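Local coordinates for flavoprotein (Thermotoga maritima, PDB 5V8S), which probably works as an oxidoreductase, passing electrons from a flavin mononucleotide to a di-iron centre held in a metallo-beta-lactamase-like domain, at residues T159-L162 with H163-T167. The protein carries 1 engineered substitution. Residues are numbered along the deposited sequence; the frame is centred on the assembly and turned at random.
Sequences TPWL and HWPDT. With FEO (mu-oxo-diiron), chain C.
Trp-164 O is gripped by two backbone amides, Trp-161 N at 2.9 Å and Thr-167 N at 3.3 Å, which reach it from opposite faces of its carbonyl plane. It sits inside the loop joining antiparallel strands 152-158 and 168-172 of the metallo-beta-lactamase-like domain, a loop built from a type II turn (159-162) and a type I turn (164-167) on either side of His-163. At its base Thr-159 N hydrogen-bonds to Thr-167 O, continuing the strand pairing. Thr-167 places OG1 between its backbone N and carbonyl carbon (chi1 56°), turned into the first turn; there it donates to Thr-159 O in a very short bond of 2.5 Å and accepts from Leu-162 N at 3.3 Å. Pro-165 lays CD over one face of the Trp-161 six-membered ring, 3.8 Å from its centroid and 20° off the normal, a CH-pi contact; Trp-363 of the second subunit meets that indole edge-to-face. Asp-166 OD1 is hydrogen-bonded to His-97 ND1, so this second-shell carboxylate steadies a ring that, like His-163, binds FE1. The peptide bond between Leu-162 and His-163 is cis, and His-163 NE2 binds FE1 at 2.2 Å.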
# COMPACT_ATOMS: atom_id res chain seq x y z
N THR A 159 4.37 21.84 -23.60
CA THR A 159 3.91 21.99 -22.22
C THR A 159 4.62 20.94 -21.39
O THR A 159 4.02 19.97 -20.91
CB THR A 159 2.38 21.86 -22.14
OG1 THR A 159 1.97 20.56 -22.59
CG2 THR A 159 1.71 22.94 -23.00
N PRO A 160 5.93 21.11 -21.18
CA PRO A 160 6.73 20.04 -20.56
C PRO A 160 6.29 19.72 -19.14
O PRO A 160 5.79 20.58 -18.41
CB PRO A 160 8.16 20.61 -20.58
CG PRO A 160 7.97 22.10 -20.64
CD PRO A 160 6.71 22.34 -21.42
N TRP A 161 6.47 18.46 -18.78
CA TRP A 161 6.25 17.97 -17.42
C TRP A 161 4.77 17.98 -17.04
O TRP A 161 4.44 18.02 -15.85
CB TRP A 161 7.13 18.69 -16.40
CG TRP A 161 8.59 18.43 -16.68
CD1 TRP A 161 9.51 19.31 -17.20
CD2 TRP A 161 9.27 17.19 -16.51
NE1 TRP A 161 10.73 18.69 -17.33
CE2 TRP A 161 10.61 17.39 -16.92
CE3 TRP A 161 8.89 15.93 -16.04
CZ2 TRP A 161 11.56 16.38 -16.86
CZ3 TRP A 161 9.84 14.93 -15.97
CH2 TRP A 161 11.16 15.16 -16.39
N LEU A 162 3.91 17.85 -18.04
CA LEU A 162 2.49 17.58 -17.85
C LEU A 162 2.10 16.24 -18.46
O LEU A 162 1.15 16.18 -19.25
CB LEU A 162 1.64 18.71 -18.45
CG LEU A 162 1.90 20.10 -17.86
CD1 LEU A 162 1.02 21.18 -18.51
CD2 LEU A 162 1.68 20.08 -16.34
N HIS A 163 2.75 15.14 -18.07
CA HIS A 163 3.56 14.97 -16.85
C HIS A 163 4.94 14.41 -17.21
O HIS A 163 5.68 14.00 -16.33
CB HIS A 163 2.84 14.01 -15.91
CG HIS A 163 2.48 12.72 -16.57
ND1 HIS A 163 3.20 11.56 -16.41
CD2 HIS A 163 1.54 12.46 -17.50
CE1 HIS A 163 2.66 10.62 -17.17
NE2 HIS A 163 1.67 11.15 -17.85
N TRP A 164 5.30 14.41 -18.49
CA TRP A 164 6.59 13.94 -18.98
C TRP A 164 7.29 15.05 -19.76
O TRP A 164 6.63 15.99 -20.21
CB TRP A 164 6.42 12.75 -19.93
CG TRP A 164 6.23 11.39 -19.28
CD1 TRP A 164 6.07 11.10 -17.94
CD2 TRP A 164 6.20 10.14 -19.96
NE1 TRP A 164 5.95 9.74 -17.78
CE2 TRP A 164 6.04 9.13 -19.00
CE3 TRP A 164 6.32 9.77 -21.30
CZ2 TRP A 164 5.98 7.78 -19.33
CZ3 TRP A 164 6.26 8.42 -21.63
CH2 TRP A 164 6.09 7.45 -20.65
N PRO A 165 8.60 14.94 -19.98
CA PRO A 165 9.30 15.99 -20.74
C PRO A 165 8.89 16.06 -22.20
O PRO A 165 9.25 17.04 -22.88
CB PRO A 165 10.78 15.60 -20.61
CG PRO A 165 10.77 14.14 -20.27
CD PRO A 165 9.54 13.94 -19.44
N ASP A 166 8.15 15.08 -22.70
CA ASP A 166 7.76 15.07 -24.11
C ASP A 166 6.44 15.77 -24.39
O ASP A 166 6.07 15.90 -25.55
CB ASP A 166 7.67 13.63 -24.64
CG ASP A 166 6.51 12.83 -24.05
OD1 ASP A 166 5.90 13.27 -23.05
OD2 ASP A 166 6.21 11.74 -24.61
N THR A 167 5.73 16.24 -23.37
CA THR A 167 4.34 16.62 -23.56
C THR A 167 4.21 17.93 -24.32
O THR A 167 4.91 18.90 -24.06
CB THR A 167 3.60 16.66 -22.22
OG1 THR A 167 4.25 17.54 -21.30
CG2 THR A 167 3.62 15.35 -21.61
FE1 FEO C . 0.64 10.16 -19.51
FE2 FEO C . -2.45 9.37 -20.72
O FEO C . -0.59 9.18 -20.55
O HOH W 1 -0.67 9.38 -17.90
O HOH W 2 -2.55 9.48 -18.45